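Local coordinates for protein particle-associated glycoside hydrolase (Acinetobacter phage Fri1, PDB 6C72) that probably degrades the capsular polysaccharide of Acinetobacter baumannii as a trimeric tailspike depolymerase, helping the phage enter its host, at residues Asp266-Thr271 with Glu293-Tyr298; Asp483-Thr488 with Ala586-Ser591. All blocks are in the same frame, centred on the assembly; numbering follows the deposited sequence.

Contact 1 (Asp266-Thr271 with Glu293-Tyr298); sequences DARRNT and ELTWVY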
# COMPACT_ATOMS: atom_id res chain seq x y z
N ASP A 266 -29.31 -1.46 -5.40
CA ASP A 266 -29.91 -1.35 -6.71
C ASP A 266 -30.13 0.11 -7.10
O ASP A 266 -30.56 0.93 -6.28
CB ASP A 266 -31.25 -2.09 -6.76
CG ASP A 266 -32.24 -1.55 -5.74
OD1 ASP A 266 -32.01 -1.73 -4.52
OD2 ASP A 266 -33.25 -0.91 -6.14
N ALA A 267 -29.80 0.41 -8.35
CA ALA A 267 -30.06 1.70 -8.96
C ALA A 267 -30.29 1.45 -10.44
O ALA A 267 -29.77 0.49 -11.00
CB ALA A 267 -28.92 2.69 -8.72
N ARG A 268 -31.09 2.32 -11.07
CA ARG A 268 -31.51 2.09 -12.44
C ARG A 268 -30.45 2.42 -13.47
O ARG A 268 -30.62 2.05 -14.65
CB ARG A 268 -32.78 2.88 -12.76
CG ARG A 268 -33.93 2.67 -11.78
CD ARG A 268 -34.31 1.20 -11.65
NE ARG A 268 -34.68 0.59 -12.92
CZ ARG A 268 -35.87 0.74 -13.49
NH1 ARG A 268 -36.79 1.49 -12.90
NH2 ARG A 268 -36.15 0.15 -14.65
N ARG A 269 -29.36 3.09 -13.08
CA ARG A 269 -28.25 3.29 -14.00
C ARG A 269 -27.02 2.52 -13.50
O ARG A 269 -26.71 1.46 -14.02
CB ARG A 269 -27.95 4.78 -14.21
CG ARG A 269 -27.03 5.04 -15.41
CD ARG A 269 -27.06 6.49 -15.89
NE ARG A 269 -26.46 7.42 -14.94
CZ ARG A 269 -26.43 8.74 -15.08
NH1 ARG A 269 -26.98 9.32 -16.15
NH2 ARG A 269 -25.86 9.49 -14.14
N ASN A 270 -26.33 3.05 -12.48
CA ASN A 270 -25.23 2.38 -11.81
C ASN A 270 -25.45 2.43 -10.31
O ASN A 270 -26.09 3.36 -9.81
CB ASN A 270 -23.87 3.03 -12.14
CG ASN A 270 -23.71 3.33 -13.62
OD1 ASN A 270 -23.53 2.42 -14.42
ND2 ASN A 270 -23.81 4.60 -13.99
N THR A 271 -24.92 1.46 -9.58
CA THR A 271 -24.99 1.57 -8.13
C THR A 271 -24.26 2.81 -7.65
O THR A 271 -24.66 3.43 -6.66
CB THR A 271 -24.42 0.33 -7.43
OG1 THR A 271 -23.02 0.23 -7.69
CG2 THR A 271 -25.13 -0.95 -7.87
N GLU A 293 -35.46 -7.30 -11.96
CA GLU A 293 -36.65 -6.69 -12.54
C GLU A 293 -36.50 -5.18 -12.69
O GLU A 293 -37.15 -4.59 -13.56
CB GLU A 293 -37.87 -7.03 -11.69
CG GLU A 293 -37.88 -6.39 -10.30
CD GLU A 293 -36.98 -7.10 -9.26
OE1 GLU A 293 -36.26 -8.07 -9.60
OE2 GLU A 293 -37.03 -6.69 -8.08
N LEU A 294 -35.65 -4.55 -11.88
CA LEU A 294 -35.37 -3.12 -11.99
C LEU A 294 -34.15 -2.97 -12.90
O LEU A 294 -33.01 -2.90 -12.45
CB LEU A 294 -35.12 -2.52 -10.62
CG LEU A 294 -36.28 -2.63 -9.63
CD1 LEU A 294 -35.77 -2.18 -8.25
CD2 LEU A 294 -37.46 -1.77 -10.08
N THR A 295 -34.42 -2.89 -14.20
CA THR A 295 -33.36 -2.93 -15.20
C THR A 295 -32.40 -1.76 -15.02
O THR A 295 -32.79 -0.65 -14.64
CB THR A 295 -33.98 -2.93 -16.60
OG1 THR A 295 -34.80 -1.77 -16.75
CG2 THR A 295 -34.84 -4.18 -16.77
N TRP A 296 -31.12 -2.01 -15.32
CA TRP A 296 -30.06 -1.04 -15.04
C TRP A 296 -29.00 -1.11 -16.15
O TRP A 296 -29.10 -1.89 -17.09
CB TRP A 296 -29.46 -1.28 -13.65
CG TRP A 296 -29.18 -2.73 -13.36
CD1 TRP A 296 -30.04 -3.66 -12.83
CD2 TRP A 296 -27.96 -3.43 -13.65
NE1 TRP A 296 -29.41 -4.88 -12.73
CE2 TRP A 296 -28.14 -4.77 -13.23
CE3 TRP A 296 -26.73 -3.05 -14.20
CZ2 TRP A 296 -27.13 -5.74 -13.35
CZ3 TRP A 296 -25.73 -4.01 -14.31
CH2 TRP A 296 -25.94 -5.34 -13.90
N VAL A 297 -27.98 -0.26 -16.03
CA VAL A 297 -27.01 -0.08 -17.12
C VAL A 297 -25.69 -0.78 -16.80
O VAL A 297 -25.30 -1.72 -17.51
CB VAL A 297 -26.78 1.42 -17.40
CG1 VAL A 297 -25.89 1.60 -18.64
CG2 VAL A 297 -28.13 2.14 -17.55
N TYR A 298 -25.00 -0.34 -15.76
CA TYR A 298 -23.76 -0.97 -15.33
C TYR A 298 -23.80 -1.20 -13.82
O TYR A 298 -24.71 -0.76 -13.12
CB TYR A 298 -22.53 -0.13 -15.67
CG TYR A 298 -22.43 0.36 -17.10
CD1 TYR A 298 -22.43 -0.54 -18.15
CD2 TYR A 298 -22.27 1.72 -17.38
CE1 TYR A 298 -22.32 -0.11 -19.46
CE2 TYR A 298 -22.14 2.17 -18.69
CZ TYR A 298 -22.17 1.25 -19.72
OH TYR A 298 -22.04 1.65 -21.02
O HOH W 1 -31.90 -1.64 -10.35

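Contact 2 (Asp483-Thr488 with Ala586-Ser591); sequences DAYFNT and ALPQYS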
# COMPACT_ATOMS: atom_id res chain seq x y z
N ASP A 483 40.59 -14.90 -18.49
CA ASP A 483 41.78 -14.79 -19.32
C ASP A 483 41.59 -15.47 -20.67
O ASP A 483 42.57 -15.87 -21.30
CB ASP A 483 43.01 -15.34 -18.61
CG ASP A 483 42.86 -16.79 -18.23
OD1 ASP A 483 41.77 -17.37 -18.42
OD2 ASP A 483 43.85 -17.36 -17.74
N ALA A 484 40.35 -15.67 -21.10
CA ALA A 484 40.05 -16.24 -22.40
C ALA A 484 38.68 -15.74 -22.84
O ALA A 484 37.73 -15.79 -22.05
CB ALA A 484 40.08 -17.78 -22.36
N TYR A 485 38.60 -15.23 -24.07
CA TYR A 485 37.38 -14.60 -24.55
C TYR A 485 37.09 -14.99 -25.99
O TYR A 485 38.00 -15.15 -26.81
CB TYR A 485 37.47 -13.07 -24.45
CG TYR A 485 37.63 -12.59 -23.04
CD1 TYR A 485 38.88 -12.53 -22.44
CD2 TYR A 485 36.52 -12.20 -22.30
CE1 TYR A 485 39.02 -12.11 -21.13
CE2 TYR A 485 36.66 -11.76 -20.99
CZ TYR A 485 37.91 -11.71 -20.42
OH TYR A 485 38.05 -11.27 -19.12
N PHE A 486 35.80 -15.15 -26.27
CA PHE A 486 35.29 -15.37 -27.62
C PHE A 486 34.14 -14.40 -27.83
O PHE A 486 33.14 -14.47 -27.12
CB PHE A 486 34.85 -16.83 -27.81
CG PHE A 486 34.23 -17.11 -29.14
CD1 PHE A 486 32.88 -16.93 -29.33
CD2 PHE A 486 35.00 -17.57 -30.19
CE1 PHE A 486 32.30 -17.19 -30.55
CE2 PHE A 486 34.43 -17.84 -31.42
CZ PHE A 486 33.08 -17.64 -31.61
N ASN A 487 34.31 -13.46 -28.76
CA ASN A 487 33.29 -12.48 -29.08
C ASN A 487 33.02 -12.50 -30.57
O ASN A 487 33.95 -12.56 -31.38
CB ASN A 487 33.67 -11.06 -28.66
CG ASN A 487 33.57 -10.86 -27.18
OD1 ASN A 487 32.49 -10.53 -26.67
ND2 ASN A 487 34.68 -11.05 -26.46
N THR A 488 31.75 -12.41 -30.92
CA THR A 488 31.35 -12.44 -32.31
C THR A 488 30.42 -11.27 -32.60
O THR A 488 29.54 -10.95 -31.80
CB THR A 488 30.71 -13.81 -32.64
OG1 THR A 488 30.22 -13.82 -33.98
CG2 THR A 488 29.56 -14.12 -31.71
N ALA A 586 42.82 -13.12 -25.09
CA ALA A 586 43.07 -13.33 -23.67
C ALA A 586 42.57 -12.18 -22.81
O ALA A 586 42.54 -12.31 -21.58
CB ALA A 586 44.56 -13.53 -23.41
N LEU A 587 42.22 -11.05 -23.41
CA LEU A 587 41.79 -9.86 -22.70
C LEU A 587 40.65 -9.23 -23.46
O LEU A 587 40.58 -9.33 -24.69
CB LEU A 587 42.91 -8.82 -22.54
CG LEU A 587 44.03 -9.11 -21.54
CD1 LEU A 587 45.07 -8.00 -21.68
CD2 LEU A 587 43.48 -9.21 -20.11
N PRO A 588 39.71 -8.60 -22.75
CA PRO A 588 38.64 -7.89 -23.45
C PRO A 588 39.16 -6.79 -24.37
O PRO A 588 38.55 -6.55 -25.42
CB PRO A 588 37.79 -7.31 -22.31
CG PRO A 588 38.14 -8.15 -21.12
CD PRO A 588 39.57 -8.53 -21.29
N GLN A 589 40.28 -6.16 -24.04
CA GLN A 589 40.80 -5.07 -24.87
C GLN A 589 41.15 -5.54 -26.27
O GLN A 589 41.26 -4.72 -27.18
CB GLN A 589 42.01 -4.42 -24.21
CG GLN A 589 41.74 -3.91 -22.79
CD GLN A 589 41.86 -5.00 -21.73
OE1 GLN A 589 42.83 -5.76 -21.72
NE2 GLN A 589 40.87 -5.10 -20.85
N TYR A 590 41.34 -6.84 -26.47
CA TYR A 590 41.71 -7.36 -27.78
C TYR A 590 40.62 -8.29 -28.32
O TYR A 590 40.91 -9.21 -29.09
CB TYR A 590 43.06 -8.08 -27.72
CG TYR A 590 44.16 -7.17 -27.24
CD1 TYR A 590 44.83 -6.34 -28.13
CD2 TYR A 590 44.52 -7.13 -25.90
CE1 TYR A 590 45.83 -5.49 -27.70
CE2 TYR A 590 45.52 -6.29 -25.46
CZ TYR A 590 46.17 -5.48 -26.36
OH TYR A 590 47.16 -4.64 -25.93
N SER A 591 39.38 -8.04 -27.93
CA SER A 591 38.28 -8.96 -28.20
C SER A 591 37.37 -8.50 -29.34
O SER A 591 36.47 -9.26 -29.73
CB SER A 591 37.46 -9.17 -26.93
OG SER A 591 36.80 -7.97 -26.56
O HOH W 2 34.28 -9.65 -31.76
O HOH W 3 37.22 -12.11 -27.99

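Contact 1 (Asp266-Thr271 with Glu293-Tyr298)
Two consecutive backbone amides grip the carbonyl oxygen of Arg269. Val297 N reaches Arg269 O at 2.9 Å on a lone pair in the carbonyl plane. Tyr298 N reaches the same Arg269 O at 3.0 Å, tilted out of that plane. Beside this, the Arg269 and Val297 side chains run side by side, Arg269 CG to Val297 CG2 3.8 Å, and the Arg269 guanidinium forms a salt bridge with Glu242. At the other end, Arg268 holds Thr295 side-on. Its NE donates to Thr295 O at 2.8 Å, and its NH2 to Thr295 OG1 at 3.1 Å, both close to the guanidinium plane. Arg268 bends at chi2 and chi3 (-56° and -57°), which folds the group back onto 293-298. Leu294 CD2 lies above one face of it, offset toward the rim. Both segments are loops between strands of successive coils of a parallel beta-helix, the fold expected of a tailspike depolymerase. Trp296 CA-H points at Arg268 O, CA to O 3.2 Å. The Trp296 indole leads away toward Ser327 and Ala330. Asn270 OD1 meets the edge of the Tyr298 ring, 3.3 Å from its CD2, with amide and ring planes 12° apart. Asn270 ND2 is bonded to Glu242, which fixes the amide's rotation. A water 2.7 Å from Leu294 O can donate to it, though it cannot serve every acceptor nearby; its link to Ala267 O is weak.

Contact 2 (Asp483-Thr488 with Ala586-Ser591)
Tyr485 and Pro588 form the tight part of this contact. Pro588 CG lies over one face of the Tyr485 ring, 4.1 Å from its centroid and 28° off the normal, a CH-pi contact. Pro588 CD presses on Tyr485 CE1 at 3.6 Å. With CG anti to the carbonyl carbon (chi1 -62°), Tyr485 turns its ring edge to Ala586 O, which lies near the ring plane, 3.6 Å from Tyr485 CE1. Asp483 and Ala586 add a reciprocal pair of long CA-H...O contacts. Strand 485-494 pairs antiparallel with strand 576-585 in the C-terminal beta domain, and 586-591 is the turn that leaves the second strand. The turn carries a 3-10 segment. Pro588 O accepts from both Ser591 N and Ser591 OG, which holds the serine in place. At Asn487 and Ser591 the packing partly gives way to water. One water donates to Ser591 O at 3.0 Å and weakly to Asn487 O. Another accepts from Asn487 ND2 at 3.1 Å and donates weakly to Ser591 O. The fit is looser here, though Asn487 ND2 still comes within 3.4 Å of Ser591 CB. A second subunit lies close by: its Asn492 bonds Asp483 O and its Leu471 packs on Asn487.

Contacts 1 and 2 are both partly buried and lie on opposite sides of the chain's centre, with centres about 70 Å apart. Contact 1 joins two loops of the beta-helix only 22 residues apart, so it is local to neighbouring coils. Contact 2 brings together segments 98 residues apart, at the end of a strand pair in the C-terminal domain. Their chemistry differs accordingly. Backbone and arginine hydrogen bonds bind the irregular loops of 266-271 and 293-298. Between 483-488 and 586-591, direct contact is mostly apolar, led by a ring on a proline, and waters bridge the polar atoms. Another subunit reaches contact 2, whereas contact 1 stays within one chain.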